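Local coordinates for mandelate racemase/muconate lactonizing enzyme family protein (Roseovarius nubinhibens ISM, PDB 3U4F) that probably acts as a magnesium-dependent hydro-lyase or racemase of the enolase superfamily, with its metal site inside a TIM barrel, at residues R158-F166 against Y354-R362. Numbering follows the deposited sequence.
Sequences RDAHGFDAF and YRIEDGHAR
H161 O, at the end of helix 147-161, accepts a hydrogen bond from G359 N at 2.8 Å, on a lone pair in the carbonyl plane, with an N-H...O angle of 153°. The donor belongs to a type I' turn, E357 to H360, closed by reciprocal backbone hydrogen bonds between its ends. Beside this bond G162, the first residue past the helix, and G359 both have positive phi (86° and 69°) and bring the two backbones close together, G162 O standing 3.2 Å from G359 CA. H360 ND1 donates a hydrogen bond to D358 O (3.1 Å), tying the ring back onto the turn.

I356 supplies the apolar half. I356 CG2, anti to the backbone N, sits over the rim of one face of the F163 ring, 4.0 Å from F163 CE1, while I356 CG1 approaches F163 CZ; the side chains cross at about a right angle. I356 CG2 also lies 3.7 Å from H161 O.

The contact fastens the type I' turn leading into strand 360-363 to the link between helix 147-161 and strand 165-169. G359 also makes a backbone hydrogen bond with A136 of strand 132-139, and F334 of strand 332-335 packs against both F163 and I356.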
loop_
_atom_site.group_PDB
_atom_site.type_symbol
_atom_site.label_atom_id
_atom_site.label_comp_id
_atom_site.label_asym_id
_atom_site.label_seq_id
_atom_site.Cartn_x
_atom_site.Cartn_y
_atom_site.Cartn_z
ATOM N N ARG A 158 -29.315 -5.524 -23.358
ATOM C CA ARG A 158 -30.581 -5.020 -22.856
ATOM C C ARG A 158 -31.755 -5.946 -23.238
ATOM O O ARG A 158 -32.590 -6.292 -22.410
ATOM C CB ARG A 158 -30.850 -3.606 -23.383
ATOM C CG ARG A 158 -32.289 -3.169 -23.081
ATOM C CD ARG A 158 -32.572 -1.715 -23.322
ATOM N NE ARG A 158 -32.361 -1.346 -24.718
ATOM C CZ ARG A 158 -32.313 -0.093 -25.145
ATOM N NH1 ARG A 158 -32.445 0.914 -24.281
ATOM N NH2 ARG A 158 -32.102 0.149 -26.422
ATOM N N ASP A 159 -31.809 -6.308 -24.509
ATOM C CA ASP A 159 -32.867 -7.180 -25.029
ATOM C C ASP A 159 -32.806 -8.574 -24.428
ATOM O O ASP A 159 -33.842 -9.166 -24.143
ATOM C CB ASP A 159 -32.784 -7.236 -26.555
ATOM C CG ASP A 159 -33.167 -5.906 -27.215
ATOM O OD1 ASP A 159 -33.864 -5.073 -26.585
ATOM O OD2 ASP A 159 -32.766 -5.705 -28.384
ATOM N N ALA A 160 -31.593 -9.071 -24.200
ATOM C CA ALA A 160 -31.376 -10.398 -23.622
ATOM C C ALA A 160 -31.647 -10.455 -22.124
ATOM O O ALA A 160 -32.291 -11.402 -21.651
ATOM C CB ALA A 160 -29.960 -10.901 -23.927
ATOM N N HIS A 161 -31.195 -9.445 -21.376
ATOM C CA HIS A 161 -31.210 -9.528 -19.905
ATOM C C HIS A 161 -32.018 -8.470 -19.152
ATOM O O HIS A 161 -32.246 -8.602 -17.948
ATOM C CB HIS A 161 -29.763 -9.608 -19.392
ATOM C CG HIS A 161 -28.977 -10.695 -20.053
ATOM N ND1 HIS A 161 -29.299 -12.028 -19.913
ATOM C CD2 HIS A 161 -27.924 -10.650 -20.903
ATOM C CE1 HIS A 161 -28.464 -12.760 -20.630
ATOM N NE2 HIS A 161 -27.617 -11.949 -21.239
ATOM N N GLY A 162 -32.460 -7.433 -19.860
ATOM C CA GLY A 162 -33.331 -6.435 -19.260
ATOM C C GLY A 162 -32.606 -5.314 -18.534
ATOM O O GLY A 162 -33.230 -4.574 -17.772
ATOM N N PHE A 163 -31.285 -5.198 -18.727
ATOM C CA PHE A 163 -30.537 -4.084 -18.113
ATOM C C PHE A 163 -31.191 -2.759 -18.512
ATOM O O PHE A 163 -31.619 -2.624 -19.656
ATOM C CB PHE A 163 -29.081 -4.033 -18.624
ATOM C CG PHE A 163 -28.218 -5.186 -18.180
ATOM C CD1 PHE A 163 -27.737 -5.257 -16.869
ATOM C CD2 PHE A 163 -27.853 -6.180 -19.081
ATOM C CE1 PHE A 163 -26.896 -6.318 -16.468
ATOM C CE2 PHE A 163 -27.019 -7.245 -18.694
ATOM C CZ PHE A 163 -26.554 -7.317 -17.370
ATOM N N ASP A 164 -31.241 -1.796 -17.587
ATOM C CA ASP A 164 -31.707 -0.434 -17.909
ATOM C C ASP A 164 -30.699 0.625 -17.465
ATOM O O ASP A 164 -31.033 1.795 -17.363
ATOM C CB ASP A 164 -33.082 -0.159 -17.292
ATOM C CG ASP A 164 -33.061 -0.054 -15.767
ATOM O OD1 ASP A 164 -31.997 -0.181 -15.110
ATOM O OD2 ASP A 164 -34.164 0.167 -15.209
ATOM N N ALA A 165 -29.483 0.174 -17.158
ATOM C CA ALA A 165 -28.353 1.034 -16.774
ATOM C C ALA A 165 -27.074 0.462 -17.381
ATOM O O ALA A 165 -26.889 -0.764 -17.417
ATOM C CB ALA A 165 -28.234 1.082 -15.255
ATOM N N PHE A 166 -26.186 1.341 -17.842
ATOM C CA PHE A 166 -25.047 0.925 -18.676
ATOM C C PHE A 166 -23.863 1.852 -18.405
ATOM O O PHE A 166 -24.024 3.071 -18.401
ATOM C CB PHE A 166 -25.387 0.998 -20.175
ATOM C CG PHE A 166 -26.664 0.278 -20.553
ATOM C CD1 PHE A 166 -26.624 -1.028 -21.007
ATOM C CD2 PHE A 166 -27.889 0.920 -20.441
ATOM C CE1 PHE A 166 -27.804 -1.705 -21.344
ATOM C CE2 PHE A 166 -29.075 0.259 -20.740
ATOM C CZ PHE A 166 -29.027 -1.064 -21.192
ATOM N N TYR A 354 -25.105 -15.588 -10.952
ATOM C CA TYR A 354 -25.153 -14.315 -11.694
ATOM C C TYR A 354 -26.138 -14.249 -12.844
ATOM O O TYR A 354 -25.936 -13.486 -13.793
ATOM C CB TYR A 354 -23.744 -13.983 -12.207
ATOM C CG TYR A 354 -22.735 -13.850 -11.080
ATOM C CD1 TYR A 354 -23.022 -13.065 -9.977
ATOM C CD2 TYR A 354 -21.468 -14.479 -11.147
ATOM C CE1 TYR A 354 -22.085 -12.901 -8.923
ATOM C CE2 TYR A 354 -20.522 -14.319 -10.102
ATOM C CZ TYR A 354 -20.843 -13.539 -9.000
ATOM O OH TYR A 354 -19.932 -13.340 -7.983
ATOM N N ARG A 355 -27.230 -15.003 -12.767
ATOM C CA ARG A 355 -28.208 -14.865 -13.850
ATOM C C ARG A 355 -28.941 -13.531 -13.666
ATOM O O ARG A 355 -29.260 -13.131 -12.541
ATOM C CB ARG A 355 -29.135 -16.084 -13.897
ATOM C CG ARG A 355 -28.434 -17.365 -14.469
ATOM C CD ARG A 355 -29.489 -18.404 -14.946
ATOM N NE ARG A 355 -30.042 -18.132 -16.275
ATOM C CZ ARG A 355 -31.271 -18.484 -16.658
ATOM N NH1 ARG A 355 -32.080 -19.097 -15.810
ATOM N NH2 ARG A 355 -31.704 -18.205 -17.887
ATOM N N ILE A 356 -29.123 -12.800 -14.758
ATOM C CA ILE A 356 -29.766 -11.490 -14.693
ATOM C C ILE A 356 -31.128 -11.614 -15.353
ATOM O O ILE A 356 -31.251 -12.185 -16.416
ATOM C CB ILE A 356 -28.935 -10.369 -15.400
ATOM C CG1 ILE A 356 -27.523 -10.268 -14.788
ATOM C CG2 ILE A 356 -29.681 -9.002 -15.357
ATOM C CD1 ILE A 356 -27.533 -9.819 -13.300
ATOM N N GLU A 357 -32.140 -11.067 -14.706
ATOM C CA GLU A 357 -33.496 -11.123 -15.219
ATOM C C GLU A 357 -34.156 -9.788 -14.950
ATOM O O GLU A 357 -34.158 -9.288 -13.805
ATOM C CB GLU A 357 -34.242 -12.226 -14.487
ATOM C CG GLU A 357 -35.590 -12.552 -15.012
ATOM C CD GLU A 357 -36.037 -13.866 -14.418
ATOM O OE1 GLU A 357 -35.783 -14.898 -15.062
ATOM O OE2 GLU A 357 -36.559 -13.875 -13.280
ATOM N N ASP A 358 -34.679 -9.206 -16.020
ATOM C CA ASP A 358 -35.291 -7.875 -15.969
ATOM C C ASP A 358 -34.290 -6.903 -15.344
ATOM O O ASP A 358 -34.654 -6.063 -14.531
ATOM C CB ASP A 358 -36.613 -7.898 -15.179
ATOM C CG ASP A 358 -37.683 -8.785 -15.841
ATOM O OD1 ASP A 358 -38.541 -9.332 -15.126
ATOM O OD2 ASP A 358 -37.654 -8.931 -17.075
ATOM N N GLY A 359 -33.018 -7.072 -15.711
ATOM C CA GLY A 359 -31.938 -6.169 -15.271
ATOM C C GLY A 359 -31.589 -6.254 -13.794
ATOM O O GLY A 359 -30.883 -5.382 -13.289
ATOM N N HIS A 360 -32.101 -7.276 -13.095
ATOM C CA HIS A 360 -31.785 -7.506 -11.677
ATOM C C HIS A 360 -31.065 -8.831 -11.427
ATOM O O HIS A 360 -31.331 -9.829 -12.101
ATOM C CB HIS A 360 -33.044 -7.486 -10.807
ATOM C CG HIS A 360 -33.591 -6.113 -10.556
ATOM N ND1 HIS A 360 -33.985 -5.271 -11.576
ATOM C CD2 HIS A 360 -33.817 -5.442 -9.406
ATOM C CE1 HIS A 360 -34.419 -4.133 -11.065
ATOM N NE2 HIS A 360 -34.333 -4.213 -9.749
ATOM N N ALA A 361 -30.173 -8.822 -10.424
ATOM C CA ALA A 361 -29.473 -10.023 -9.943
ATOM C C ALA A 361 -30.243 -10.433 -8.700
ATOM O O ALA A 361 -31.045 -9.661 -8.197
ATOM C CB ALA A 361 -28.018 -9.674 -9.553
ATOM N N ARG A 362 -29.987 -11.622 -8.171
ATOM C CA ARG A 362 -30.743 -12.054 -6.990
ATOM C C ARG A 362 -29.901 -12.831 -5.993
ATOM O O ARG A 362 -29.132 -13.753 -6.368
ATOM C CB ARG A 362 -32.010 -12.835 -7.397
ATOM C CG ARG A 362 -32.753 -13.525 -6.207
ATOM C CD ARG A 362 -33.851 -14.499 -6.733
ATOM N NE ARG A 362 -34.860 -13.790 -7.538
ATOM C CZ ARG A 362 -35.869 -13.069 -7.043
ATOM N NH1 ARG A 362 -36.036 -12.921 -5.725
ATOM N NH2 ARG A 362 -36.737 -12.492 -7.874
#